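Long-range contacts in R.Ecl18kI (Enterobacter cloacae, PDB 2GB7), which recognises the double-stranded DNA sequence 5'-CCNGG-3' and cleaves it before the first C, as a type II restriction endonuclease that flips nucleotides out of the helix: residues 25-30 and 121-126; 128-133 and 290-295. The protein carries 1 engineered substitution. One frame throughout, in Å; residues are numbered along the deposited sequence.

How the interactions relate
Both contacts use the long helix 102-134, and their centres lie about 11 Å apart. Interaction 1 comes first along the chain and closes before interaction 2 opens. It packs helix 24-34 against residues 121-126, the part of the long helix that also reaches the bound DNA. Interaction 2 lies further along the same helix, where 128-133 meets the C-terminal helix 290-302. The two join directly: Y29 OH probably bonds to Y291 N, and V28 packs on L130. Helices from near both ends of the chain are thus gathered on one helix of the PD-(D/E)XK nuclease, and interaction 2 stands off the DNA.

Interaction 1: residues 25-30 and 121-126; sequences FALVYK and GKEFES. With nucleotides of chain B.
S126 meets F25 and V28 where helix 24-34 leans on helix 102-134. The short segments run 43° apart, with their axes 8.9 Å from each other at the closest point. The tight part is buried and centres on S126, with F25 and V28 against it. S126 OG lies 3.3 Å from F25 CD1, at the ring edge and near the ring plane. V28 fits in beside it. Its CG2 comes within 3.6 Å of E123 O and also touches the CB atoms of E123 and S126, while CG1 packs on S126 CB. L27 CD2 lies 3.7 Å from E123 OE2, and the two side chains cross at a slant. The carboxylate's charge is met by the salt bridge with R119; L27 adds an apolar methyl beside it.

S126 OG is held within its own helix. It donates to K122 O over 2.8 Å, from above the carbonyl plane, and accepts from K122 NZ. The backbone N of S126 reaches the same carbonyl from the opposite face. With chi1 at -65° the hydroxyl stands beside its own backbone N, near enough to K122 O to bond.

K122 forms the loose, partly exposed side: its NZ stays 4.4 Å from F25 CD1.

This helix-helix packing backs the turn of helix 102-134 that meets the DNA backbone. Across the helix from 24-34, the bare G121 CA lies 3.2 Å from O3' of nucleotide DC3 of chain B.

Helix 49-77 borders the same contact: M56 touches V28, C60 touches E123 and E63 touches L27. Helix 290-302 closes the F25 end through V292.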
# COMPACT_ATOMS: atom_id res chain seq x y z
N PHE F 25 12.91 -15.17 -4.92
CA PHE F 25 13.11 -16.53 -4.39
C PHE F 25 14.51 -17.07 -4.66
O PHE F 25 15.11 -17.71 -3.79
CB PHE F 25 12.08 -17.52 -4.92
CG PHE F 25 12.20 -18.85 -4.28
CD1 PHE F 25 11.56 -19.11 -3.07
CD2 PHE F 25 12.99 -19.85 -4.84
CE1 PHE F 25 11.69 -20.33 -2.44
CE2 PHE F 25 13.12 -21.06 -4.22
CZ PHE F 25 12.48 -21.31 -3.03
N ALA F 26 15.02 -16.85 -5.87
CA ALA F 26 16.38 -17.28 -6.19
C ALA F 26 17.41 -16.67 -5.23
O ALA F 26 18.37 -17.34 -4.83
CB ALA F 26 16.73 -16.91 -7.63
N LEU F 27 17.22 -15.39 -4.88
CA LEU F 27 18.18 -14.72 -3.97
C LEU F 27 18.08 -15.32 -2.59
O LEU F 27 19.09 -15.60 -1.94
CB LEU F 27 17.96 -13.20 -3.92
CG LEU F 27 18.76 -12.40 -2.87
CD1 LEU F 27 20.25 -12.57 -3.10
CD2 LEU F 27 18.41 -10.89 -2.86
N VAL F 28 16.85 -15.54 -2.15
CA VAL F 28 16.63 -16.15 -0.84
C VAL F 28 17.22 -17.55 -0.84
O VAL F 28 17.89 -17.94 0.12
CB VAL F 28 15.12 -16.18 -0.46
CG1 VAL F 28 14.90 -17.08 0.76
CG2 VAL F 28 14.57 -14.78 -0.17
N TYR F 29 16.98 -18.31 -1.89
CA TYR F 29 17.50 -19.69 -1.96
C TYR F 29 19.04 -19.70 -1.98
O TYR F 29 19.66 -20.48 -1.26
CB TYR F 29 16.93 -20.43 -3.17
CG TYR F 29 17.36 -21.89 -3.24
CD1 TYR F 29 16.58 -22.87 -2.66
CD2 TYR F 29 18.53 -22.27 -3.89
CE1 TYR F 29 16.98 -24.22 -2.71
CE2 TYR F 29 18.93 -23.59 -3.97
CZ TYR F 29 18.15 -24.57 -3.39
OH TYR F 29 18.57 -25.88 -3.46
N LYS F 30 19.65 -18.80 -2.76
CA LYS F 30 21.11 -18.67 -2.76
C LYS F 30 21.66 -18.39 -1.35
O LYS F 30 22.65 -19.01 -0.90
CB LYS F 30 21.53 -17.56 -3.73
CG LYS F 30 23.03 -17.46 -3.91
CD LYS F 30 23.36 -16.28 -4.83
CE LYS F 30 24.84 -16.05 -4.97
NZ LYS F 30 25.07 -14.88 -5.89
N GLY F 121 8.46 -8.09 -0.02
CA GLY F 121 7.37 -9.03 0.39
C GLY F 121 7.65 -10.45 -0.07
O GLY F 121 7.48 -11.43 0.70
N LYS F 122 8.03 -10.58 -1.35
CA LYS F 122 8.29 -11.89 -1.92
C LYS F 122 9.45 -12.61 -1.19
O LYS F 122 9.39 -13.83 -0.92
CB LYS F 122 8.52 -11.80 -3.45
CG LYS F 122 8.71 -13.21 -4.11
CD LYS F 122 7.45 -14.09 -4.08
CE LYS F 122 7.74 -15.56 -4.44
NZ LYS F 122 8.06 -16.46 -3.26
N GLU F 123 10.47 -11.85 -0.83
CA GLU F 123 11.62 -12.41 -0.12
C GLU F 123 11.21 -12.83 1.28
O GLU F 123 11.58 -13.92 1.70
CB GLU F 123 12.77 -11.41 -0.09
CG GLU F 123 13.40 -11.27 -1.46
CD GLU F 123 14.61 -10.34 -1.47
OE1 GLU F 123 15.24 -10.15 -0.41
OE2 GLU F 123 14.88 -9.79 -2.55
N PHE F 124 10.44 -12.01 2.00
CA PHE F 124 10.00 -12.39 3.38
C PHE F 124 9.18 -13.66 3.30
O PHE F 124 9.38 -14.60 4.05
CB PHE F 124 9.18 -11.24 3.97
CG PHE F 124 8.77 -11.41 5.40
CD1 PHE F 124 9.62 -11.99 6.35
CD2 PHE F 124 7.53 -10.93 5.80
CE1 PHE F 124 9.19 -12.12 7.67
CE2 PHE F 124 7.13 -10.98 7.10
CZ PHE F 124 7.95 -11.61 8.05
N GLU F 125 8.24 -13.69 2.36
CA GLU F 125 7.47 -14.90 2.12
C GLU F 125 8.33 -16.14 1.82
O GLU F 125 8.08 -17.24 2.40
CB GLU F 125 6.48 -14.62 0.98
CG GLU F 125 5.43 -13.55 1.30
CD GLU F 125 4.93 -12.78 0.06
OE1 GLU F 125 4.98 -13.31 -1.07
OE2 GLU F 125 4.49 -11.62 0.23
N SER F 126 9.37 -15.96 0.98
CA SER F 126 10.27 -17.04 0.60
C SER F 126 11.07 -17.51 1.81
O SER F 126 11.31 -18.69 2.00
CB SER F 126 11.21 -16.58 -0.50
OG SER F 126 10.47 -16.29 -1.67
P DC B 4 4.36 -7.04 2.06
OP1 DC B 4 5.27 -7.75 2.98
OP2 DC B 4 2.91 -6.92 2.40
O5' DC B 4 4.91 -5.57 1.80
C5' DC B 4 6.23 -5.37 1.31
C4' DC B 4 6.48 -3.90 1.09
O4' DC B 4 5.62 -3.43 0.02
C3' DC B 4 6.20 -3.01 2.30
O3' DC B 4 7.17 -1.96 2.38
C2' DC B 4 4.84 -2.42 1.99
C1' DC B 4 4.86 -2.32 0.47
N1 DC B 4 3.53 -2.41 -0.15
C2 DC B 4 3.17 -1.48 -1.14
O2 DC B 4 4.01 -0.66 -1.54
N3 DC B 4 1.91 -1.50 -1.64
C4 DC B 4 1.03 -2.41 -1.19
N4 DC B 4 -0.22 -2.35 -1.67
C5 DC B 4 1.39 -3.39 -0.23
C6 DC B 4 2.63 -3.36 0.26
P DC B 3 -0.36 -9.61 -0.26
OP1 DC B 3 0.04 -10.76 0.59
OP2 DC B 3 -1.40 -8.65 0.21
O5' DC B 3 0.98 -8.83 -0.62
C5' DC B 3 2.06 -9.55 -1.20
C4' DC B 3 3.25 -8.64 -1.36
O4' DC B 3 3.11 -7.90 -2.60
C3' DC B 3 3.31 -7.61 -0.24
O3' DC B 3 4.43 -7.72 0.61
C2' DC B 3 3.29 -6.26 -0.93
C1' DC B 3 3.48 -6.54 -2.41
N1 DC B 3 2.53 -5.71 -3.17
C2 DC B 3 3.02 -4.74 -4.05
O2 DC B 3 4.25 -4.64 -4.21
N3 DC B 3 2.15 -3.94 -4.71
C4 DC B 3 0.84 -4.08 -4.51
N4 DC B 3 0.01 -3.26 -5.17
C5 DC B 3 0.31 -5.05 -3.61
C6 DC B 3 1.18 -5.85 -2.98

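Interaction 2: residues 128-133 and 290-295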
# COMPACT_ATOMS: atom_id res chain seq x y z
N LEU F 128 10.09 -17.37 4.90
CA LEU F 128 9.17 -18.16 5.77
C LEU F 128 8.82 -19.53 5.18
O LEU F 128 8.65 -20.51 5.90
CB LEU F 128 7.88 -17.35 6.02
CG LEU F 128 8.09 -16.04 6.81
CD1 LEU F 128 6.75 -15.24 6.85
CD2 LEU F 128 8.59 -16.41 8.25
N GLU F 129 8.77 -19.59 3.85
CA GLU F 129 8.54 -20.84 3.15
C GLU F 129 9.67 -21.81 3.45
O GLU F 129 9.44 -22.96 3.87
CB GLU F 129 8.52 -20.53 1.67
CG GLU F 129 8.27 -21.68 0.79
CD GLU F 129 8.16 -21.26 -0.66
OE1 GLU F 129 8.06 -20.03 -0.94
OE2 GLU F 129 8.16 -22.17 -1.51
N LEU F 130 10.91 -21.35 3.27
CA LEU F 130 12.05 -22.22 3.56
C LEU F 130 12.16 -22.59 5.03
O LEU F 130 12.62 -23.66 5.35
CB LEU F 130 13.36 -21.59 3.04
CG LEU F 130 13.42 -21.53 1.52
CD1 LEU F 130 14.60 -20.69 1.07
CD2 LEU F 130 13.54 -22.92 0.91
N LEU F 131 11.71 -21.70 5.92
CA LEU F 131 11.63 -22.01 7.35
C LEU F 131 10.73 -23.22 7.60
O LEU F 131 11.11 -24.12 8.31
CB LEU F 131 11.12 -20.79 8.12
CG LEU F 131 10.79 -20.98 9.60
CD1 LEU F 131 12.04 -21.42 10.35
CD2 LEU F 131 10.27 -19.68 10.17
N MET F 132 9.52 -23.20 7.05
CA MET F 132 8.61 -24.35 7.22
C MET F 132 9.18 -25.62 6.60
O MET F 132 9.13 -26.69 7.22
CB MET F 132 7.25 -24.00 6.59
CG MET F 132 6.61 -22.76 7.19
SD MET F 132 6.42 -22.80 8.97
CE MET F 132 4.97 -23.83 9.08
N MET F 133 9.81 -25.51 5.42
CA MET F 133 10.46 -26.68 4.77
C MET F 133 11.60 -27.22 5.61
O MET F 133 11.70 -28.43 5.85
CB MET F 133 10.95 -26.32 3.38
CG MET F 133 9.81 -25.93 2.48
SD MET F 133 10.35 -25.44 0.85
CE MET F 133 8.70 -25.22 0.14
N PRO F 290 17.07 -27.76 -5.83
CA PRO F 290 17.23 -29.12 -5.32
C PRO F 290 16.69 -29.27 -3.92
O PRO F 290 16.02 -30.27 -3.61
CB PRO F 290 18.75 -29.32 -5.34
CG PRO F 290 19.19 -28.52 -6.48
CD PRO F 290 18.31 -27.29 -6.47
N TYR F 291 17.00 -28.32 -3.05
CA TYR F 291 16.58 -28.48 -1.64
C TYR F 291 15.06 -28.54 -1.53
O TYR F 291 14.52 -29.29 -0.73
CB TYR F 291 17.12 -27.36 -0.75
CG TYR F 291 16.73 -27.45 0.73
CD1 TYR F 291 17.56 -28.10 1.65
CD2 TYR F 291 15.55 -26.86 1.21
CE1 TYR F 291 17.22 -28.15 3.01
CE2 TYR F 291 15.20 -26.94 2.56
CZ TYR F 291 16.05 -27.58 3.45
OH TYR F 291 15.72 -27.65 4.78
N VAL F 292 14.39 -27.72 -2.33
CA VAL F 292 12.95 -27.63 -2.27
C VAL F 292 12.32 -28.84 -2.95
O VAL F 292 11.34 -29.42 -2.44
CB VAL F 292 12.46 -26.33 -2.91
CG1 VAL F 292 10.95 -26.28 -2.89
CG2 VAL F 292 13.03 -25.12 -2.14
N VAL F 293 12.87 -29.23 -4.09
CA VAL F 293 12.43 -30.46 -4.76
C VAL F 293 12.55 -31.65 -3.80
O VAL F 293 11.63 -32.44 -3.70
CB VAL F 293 13.19 -30.72 -6.10
CG1 VAL F 293 12.81 -32.08 -6.69
CG2 VAL F 293 12.89 -29.62 -7.08
N ASN F 294 13.67 -31.76 -3.10
CA ASN F 294 13.81 -32.89 -2.21
C ASN F 294 12.79 -32.85 -1.08
O ASN F 294 12.26 -33.89 -0.70
CB ASN F 294 15.26 -32.99 -1.75
CG ASN F 294 16.19 -33.29 -2.93
OD1 ASN F 294 15.74 -33.65 -4.02
ND2 ASN F 294 17.50 -33.12 -2.71
N TYR F 295 12.47 -31.66 -0.58
CA TYR F 295 11.44 -31.50 0.45
C TYR F 295 10.10 -32.02 -0.05
O TYR F 295 9.40 -32.76 0.65
CB TYR F 295 11.34 -30.03 0.87
CG TYR F 295 10.05 -29.68 1.57
CD1 TYR F 295 9.91 -29.86 2.93
CD2 TYR F 295 8.98 -29.19 0.85
CE1 TYR F 295 8.71 -29.57 3.56
CE2 TYR F 295 7.79 -28.86 1.46
CZ TYR F 295 7.66 -29.07 2.82
OH TYR F 295 6.47 -28.74 3.43
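M133 lies across the Y295 ring in a Met-aromatic contact with a CH-pi component. It joins helix 102-134 to helix 290-302 in this PD-(D/E)XK family endonuclease. The short segments are inclined by 49°, with axes 11.1 Å apart at their closest, so side chains fill the interval.

M133 can be followed outward from its backbone. CB lies over the face of the Y295 ring, above its CG-CD1 side, 3.7 Å from CD1. On the other flank CB is 4.4 Å from Y291 CE2. CG comes next and sits over the centre of the Y295 ring, 3.6 Å from the centroid and 6° off the normal. SD then moves off centre. It is 4.4 Å from the same centroid, placed obliquely, and also touches V292 CG1. The terminal CE keeps to the same two neighbours, V292 CG1 and Y295 CE2. Both torsions beyond CG are close to fully extended, which carries the chain across the ring at about a right angle to the tyrosine side chain.

The tyrosine ring is anchored at its far end. Y295 OH has hydrogen bonds with I137 O and V139 N, in the chain just after helix 102-134. This ties the ring to the chain that follows the helix, while that helix's M133 covers one face.

L130 extends the apolar patch toward the start of helix 290-302. Its side chain crosses that of V292 at about a right angle and also lies near the Y291 ring. Helix 24-34 also covers L130, through F32. The closest approach of L130 to the C-terminal helix is made by one methyl, CD2, which stands 3.8 Å from V292 CG2.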